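Local coordinates for protein aspartate-semialdehyde dehydrogenase 2 (Vibrio cholerae, PDB 2R00) that catalyses the NADPH-dependent reductive dephosphorylation of L-aspartyl-4-phosphate to L-aspartate-semialdehyde, a step on the way to lysine, methionine and threonine, at residues A[61-66]-A[82-87]; A[66-71]-A[329-334]. All coordinates share one frame; numbering follows the deposited sequence.

Contact 1: residues A[61-66]-A[82-87]; sequences FDWSQV and APIAAE
The indole of Trp-63 lies with one face against the helix that carries Ala-85. The methyl of Ala-85 sits over the six-membered ring in a CH-pi contact, CB standing 3.8 Å from the ring centroid and only 20° off the normal. It is displaced toward the rim, so that CE3 of Trp-63 is the nearest ring atom to Ala-85 CB, at 3.5 Å. Trp-63 has its CG anti to the carbonyl carbon (chi1 -66°), and CB leaves the backbone toward the helix, which brings the ring up against it. Ile-84 crosses the indole at about a right angle, and its CG2 branch meets the pyrrole part obliquely, 4.1 Å from NE1 of Trp-63. Against the opposite face Phe-61 comes edge-on, its CD2 over the ring centre, holding the indole between a methyl and a phenyl edge. An Asx turn leads into the short 3-10 segment 63-65: Ser-64 N donates to Asp-62 OD1 over 3.1 Å, reaching the oxygen from above the carboxylate plane. Trp-63 also touches Leu-36 of strand 30-37 and Ala-69 of strand 68-71, while Ala-85 packs on Phe-71 and Val-92; loop 61-66 and helix 75-87 thus cover the same face of the Rossmann-type sheet.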
loop_
_atom_site.group_PDB
_atom_site.type_symbol
_atom_site.label_atom_id
_atom_site.label_comp_id
_atom_site.label_asym_id
_atom_site.label_seq_id
_atom_site.Cartn_x
_atom_site.Cartn_y
_atom_site.Cartn_z
ATOM N N PHE A 61 26.981 -15.283 33.176
ATOM C CA PHE A 61 26.152 -14.360 33.947
ATOM C C PHE A 61 25.325 -15.031 35.044
ATOM O O PHE A 61 24.711 -16.076 34.819
ATOM C CB PHE A 61 25.253 -13.541 33.009
ATOM C CG PHE A 61 24.562 -12.387 33.680
ATOM C CD1 PHE A 61 25.294 -11.320 34.198
ATOM C CD2 PHE A 61 23.170 -12.360 33.792
ATOM C CE1 PHE A 61 24.654 -10.245 34.820
ATOM C CE2 PHE A 61 22.521 -11.292 34.403
ATOM C CZ PHE A 61 23.264 -10.231 34.921
ATOM N N ASP A 62 25.329 -14.415 36.226
ATOM C CA ASP A 62 24.473 -14.802 37.346
ATOM C C ASP A 62 23.183 -13.981 37.271
ATOM O O ASP A 62 23.196 -12.771 37.490
ATOM C CB ASP A 62 25.210 -14.567 38.686
ATOM C CG ASP A 62 24.315 -14.758 39.905
ATOM O OD1 ASP A 62 23.256 -15.404 39.789
ATOM O OD2 ASP A 62 24.676 -14.251 40.996
ATOM N N TRP A 63 22.074 -14.648 36.958
ATOM C CA TRP A 63 20.795 -13.975 36.712
ATOM C C TRP A 63 20.118 -13.498 37.999
ATOM O O TRP A 63 19.209 -12.673 37.949
ATOM C CB TRP A 63 19.844 -14.880 35.905
ATOM C CG TRP A 63 20.309 -15.170 34.491
ATOM C CD1 TRP A 63 21.013 -16.256 34.066
ATOM C CD2 TRP A 63 20.083 -14.358 33.325
ATOM N NE1 TRP A 63 21.247 -16.175 32.711
ATOM C CE2 TRP A 63 20.684 -15.021 32.232
ATOM C CE3 TRP A 63 19.424 -13.140 33.098
ATOM C CZ2 TRP A 63 20.651 -14.503 30.923
ATOM C CZ3 TRP A 63 19.395 -12.622 31.793
ATOM C CH2 TRP A 63 20.002 -13.309 30.728
ATOM N N SER A 64 20.574 -14.016 39.143
ATOM C CA SER A 64 20.079 -13.599 40.466
ATOM C C SER A 64 20.310 -12.122 40.742
ATOM O O SER A 64 19.680 -11.537 41.631
ATOM C CB SER A 64 20.734 -14.431 41.570
ATOM O OG SER A 64 20.210 -15.750 41.563
ATOM N N GLN A 65 21.215 -11.528 39.977
ATOM C CA GLN A 65 21.529 -10.102 40.087
ATOM C C GLN A 65 20.411 -9.162 39.625
ATOM O O GLN A 65 20.395 -7.995 40.015
ATOM C CB GLN A 65 22.800 -9.784 39.303
ATOM C CG GLN A 65 24.045 -10.454 39.851
ATOM C CD GLN A 65 25.254 -10.218 38.984
ATOM O OE1 GLN A 65 25.401 -10.819 37.917
ATOM N NE2 GLN A 65 26.141 -9.344 39.440
ATOM N N VAL A 66 19.483 -9.652 38.801
ATOM C CA VAL A 66 18.521 -8.747 38.145
ATOM C C VAL A 66 17.057 -9.051 38.434
ATOM O O VAL A 66 16.688 -10.198 38.710
ATOM C CB VAL A 66 18.752 -8.634 36.605
ATOM C CG1 VAL A 66 20.063 -7.923 36.307
ATOM C CG2 VAL A 66 18.745 -9.984 35.942
ATOM N N ALA A 82 15.821 -17.432 27.878
ATOM C CA ALA A 82 14.709 -16.881 28.657
ATOM C C ALA A 82 14.189 -17.832 29.731
ATOM O O ALA A 82 13.862 -17.374 30.827
ATOM C CB ALA A 82 13.564 -16.390 27.769
ATOM N N PRO A 83 14.051 -19.136 29.414
ATOM C CA PRO A 83 13.715 -20.065 30.503
ATOM C C PRO A 83 14.707 -20.050 31.677
ATOM O O PRO A 83 14.296 -20.203 32.828
ATOM C CB PRO A 83 13.731 -21.432 29.809
ATOM C CG PRO A 83 13.359 -21.121 28.378
ATOM C CD PRO A 83 14.109 -19.833 28.111
ATOM N N ILE A 84 15.990 -19.889 31.375
ATOM C CA ILE A 84 17.053 -19.873 32.390
ATOM C C ILE A 84 16.974 -18.623 33.275
ATOM O O ILE A 84 17.047 -18.715 34.500
ATOM C CB ILE A 84 18.444 -20.012 31.737
ATOM C CG1 ILE A 84 18.530 -21.368 31.009
ATOM C CG2 ILE A 84 19.548 -19.868 32.786
ATOM C CD1 ILE A 84 19.857 -21.634 30.338
ATOM N N ALA A 85 16.790 -17.463 32.654
ATOM C CA ALA A 85 16.554 -16.231 33.399
ATOM C C ALA A 85 15.281 -16.338 34.226
ATOM O O ALA A 85 15.275 -16.012 35.410
ATOM C CB ALA A 85 16.492 -15.025 32.443
ATOM N N ALA A 86 14.202 -16.822 33.613
ATOM C CA ALA A 86 12.928 -16.978 34.318
ATOM C C ALA A 86 13.059 -17.877 35.555
ATOM O O ALA A 86 12.551 -17.549 36.629
ATOM C CB ALA A 86 11.850 -17.536 33.360
ATOM N N GLU A 87 13.748 -19.005 35.389
ATOM C CA GLU A 87 13.985 -19.960 36.479
ATOM C C GLU A 87 14.707 -19.287 37.650
ATOM O O GLU A 87 14.441 -19.596 38.804
ATOM C CB GLU A 87 14.775 -21.167 35.960
ATOM C CG GLU A 87 15.280 -22.150 37.036
ATOM C CD GLU A 87 16.222 -23.183 36.468
ATOM O OE1 GLU A 87 17.285 -22.803 35.930
ATOM O OE2 GLU A 87 15.903 -24.387 36.552
#

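Contact 2: residues A[66-71]-A[329-334]; sequences VHIALF and ELLVRD
Strand 68-71, entered through the loop residues Val-66 and His-67, runs past a stretch of helix 316-335 at a distance that side chains must bridge: the closest CA atoms, those of Ile-68 and Val-332, are 9.0 Å apart. Helical bonding is regular here, with Arg-333 N donating to Glu-329 O at 3.0 Å. The gap is bridged from both sides, chiefly by Ile-68, whose CB points at the helix. Its CG1 is anti to the carbonyl carbon (chi1 -64°) and CD1 extends onward from it (chi2 161°), so the longer branch carries a methyl into the helix surface. There CD1 of Ile-68 meets CD2 of Leu-331 tip to tip at 3.9 Å. It also lies 3.6 Å from CG2 of Val-332, a side chain set at about a right angle to the isoleucine. Leu-331 and Val-332 thus both touch the terminal methyl, and Leu-331 CD2 also lies 4.0 Å from Ile-68 CG1. Beyond the pair, Ile-68 touches Ile-93 and Leu-331 touches Val-91, both of strand 91-94, while Val-332 rests on Phe-4 of strand 4-9. Helix 316-335, the last in the chain, is in this way laid over three neighbouring parallel strands of the nucleotide-binding sheet.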
loop_
_atom_site.group_PDB
_atom_site.type_symbol
_atom_site.label_atom_id
_atom_site.label_comp_id
_atom_site.label_asym_id
_atom_site.label_seq_id
_atom_site.Cartn_x
_atom_site.Cartn_y
_atom_site.Cartn_z
ATOM N N VAL A 66 19.483 -9.652 38.801
ATOM C CA VAL A 66 18.521 -8.747 38.145
ATOM C C VAL A 66 17.057 -9.051 38.434
ATOM O O VAL A 66 16.688 -10.198 38.710
ATOM C CB VAL A 66 18.752 -8.634 36.605
ATOM C CG1 VAL A 66 20.063 -7.923 36.307
ATOM C CG2 VAL A 66 18.745 -9.984 35.942
ATOM N N HIS A 67 16.234 -8.007 38.359
ATOM C CA HIS A 67 14.792 -8.126 38.517
ATOM C C HIS A 67 14.109 -8.366 37.171
ATOM O O HIS A 67 13.149 -9.127 37.082
ATOM C CB HIS A 67 14.219 -6.854 39.137
ATOM C CG HIS A 67 14.720 -6.575 40.521
ATOM N ND1 HIS A 67 15.809 -5.762 40.769
ATOM C CD2 HIS A 67 14.276 -6.992 41.731
ATOM C CE1 HIS A 67 16.015 -5.696 42.073
ATOM N NE2 HIS A 67 15.098 -6.432 42.680
ATOM N N ILE A 68 14.606 -7.684 36.143
ATOM C CA ILE A 68 13.970 -7.650 34.819
ATOM C C ILE A 68 15.043 -7.717 33.739
ATOM O O ILE A 68 16.115 -7.118 33.868
ATOM C CB ILE A 68 13.114 -6.364 34.630
ATOM C CG1 ILE A 68 11.941 -6.339 35.617
ATOM C CG2 ILE A 68 12.584 -6.235 33.177
ATOM C CD1 ILE A 68 11.354 -4.950 35.823
ATOM N N ALA A 69 14.759 -8.460 32.676
ATOM C CA ALA A 69 15.672 -8.498 31.543
ATOM C C ALA A 69 14.913 -8.172 30.272
ATOM O O ALA A 69 13.785 -8.617 30.101
ATOM C CB ALA A 69 16.347 -9.865 31.433
ATOM N N LEU A 70 15.533 -7.375 29.406
ATOM C CA LEU A 70 15.018 -7.105 28.071
ATOM C C LEU A 70 15.874 -7.894 27.092
ATOM O O LEU A 70 17.088 -7.697 27.030
ATOM C CB LEU A 70 15.079 -5.595 27.741
ATOM C CG LEU A 70 14.632 -4.545 28.763
ATOM C CD1 LEU A 70 14.878 -3.120 28.250
ATOM C CD2 LEU A 70 13.165 -4.710 29.146
ATOM N N PHE A 71 15.246 -8.795 26.340
ATOM C CA PHE A 71 15.962 -9.655 25.390
ATOM C C PHE A 71 15.744 -9.161 23.969
ATOM O O PHE A 71 14.604 -8.959 23.545
ATOM C CB PHE A 71 15.432 -11.100 25.469
ATOM C CG PHE A 71 16.034 -11.952 26.575
ATOM C CD1 PHE A 71 16.462 -11.400 27.791
ATOM C CD2 PHE A 71 16.106 -13.336 26.415
ATOM C CE1 PHE A 71 16.998 -12.220 28.798
ATOM C CE2 PHE A 71 16.645 -14.160 27.411
ATOM C CZ PHE A 71 17.081 -13.601 28.611
ATOM N N GLU A 329 7.926 -0.499 32.714
ATOM C CA GLU A 329 7.456 0.591 33.551
ATOM C C GLU A 329 6.207 0.167 34.292
ATOM O O GLU A 329 6.120 0.353 35.498
ATOM C CB GLU A 329 7.185 1.829 32.698
ATOM C CG GLU A 329 8.451 2.536 32.236
ATOM C CD GLU A 329 8.185 3.607 31.194
ATOM O OE1 GLU A 329 9.147 4.281 30.797
ATOM O OE2 GLU A 329 7.025 3.760 30.753
ATOM N N LEU A 330 5.253 -0.426 33.574
ATOM C CA LEU A 330 4.000 -0.875 34.175
ATOM C C LEU A 330 4.196 -2.074 35.099
ATOM O O LEU A 330 3.555 -2.182 36.149
ATOM C CB LEU A 330 2.980 -1.193 33.081
ATOM C CG LEU A 330 1.903 -0.166 32.732
ATOM C CD1 LEU A 330 2.362 1.275 32.882
ATOM C CD2 LEU A 330 1.392 -0.424 31.314
ATOM N N LEU A 331 5.098 -2.963 34.702
ATOM C CA LEU A 331 5.435 -4.138 35.490
ATOM C C LEU A 331 5.941 -3.704 36.868
ATOM O O LEU A 331 5.440 -4.150 37.894
ATOM C CB LEU A 331 6.493 -4.970 34.749
ATOM C CG LEU A 331 7.031 -6.231 35.418
ATOM C CD1 LEU A 331 5.914 -7.233 35.640
ATOM C CD2 LEU A 331 8.140 -6.831 34.571
ATOM N N VAL A 332 6.924 -2.809 36.852
ATOM C CA VAL A 332 7.545 -2.223 38.041
ATOM C C VAL A 332 6.553 -1.460 38.933
ATOM O O VAL A 332 6.604 -1.558 40.163
ATOM C CB VAL A 332 8.709 -1.296 37.584
ATOM C CG1 VAL A 332 8.786 0.010 38.395
ATOM C CG2 VAL A 332 10.025 -2.070 37.549
ATOM N N ARG A 333 5.650 -0.714 38.297
ATOM C CA ARG A 333 4.677 0.124 38.987
ATOM C C ARG A 333 3.676 -0.708 39.792
ATOM O O ARG A 333 3.461 -0.458 40.984
ATOM C CB ARG A 333 3.931 0.991 37.964
ATOM C CG ARG A 333 3.182 2.180 38.550
ATOM C CD ARG A 333 1.724 2.166 38.102
ATOM N NE ARG A 333 1.483 2.905 36.868
ATOM C CZ ARG A 333 0.416 2.745 36.088
ATOM N NH1 ARG A 333 -0.518 1.844 36.386
ATOM N NH2 ARG A 333 0.290 3.479 34.994
ATOM N N ASP A 334 3.079 -1.702 39.138
ATOM C CA ASP A 334 1.918 -2.409 39.681
ATOM C C ASP A 334 2.195 -3.795 40.267
ATOM O O ASP A 334 1.325 -4.363 40.944
ATOM C CB ASP A 334 0.823 -2.518 38.609
ATOM C CG ASP A 334 0.334 -1.162 38.126
ATOM O OD1 ASP A 334 0.397 -0.181 38.896
ATOM O OD2 ASP A 334 -0.124 -1.075 36.970
#

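The centres of contacts 1 and 2 lie about 13 Å apart, both involving the nucleotide-binding domain. They share Val-66, where the loop of contact 1 runs on into strand 68-71 of contact 2. The chain then forms helix 75-87, completing contact 1, adds strands 91-94 and 125-127 to the same sheet, builds the second sheet, and ends with helix 316-335, which completes contact 2. Strand 68-71 is covered on its two faces, by Trp-63 and helix 75-87 on one and by the C-terminal helix on the other. Phe-71 and Ala-69 link the contacts: Phe-71 CZ is 3.6 Å from Trp-63 CH2. The C-terminal helix thereby ties the chain's end back to the N-terminal Rossmann-type domain.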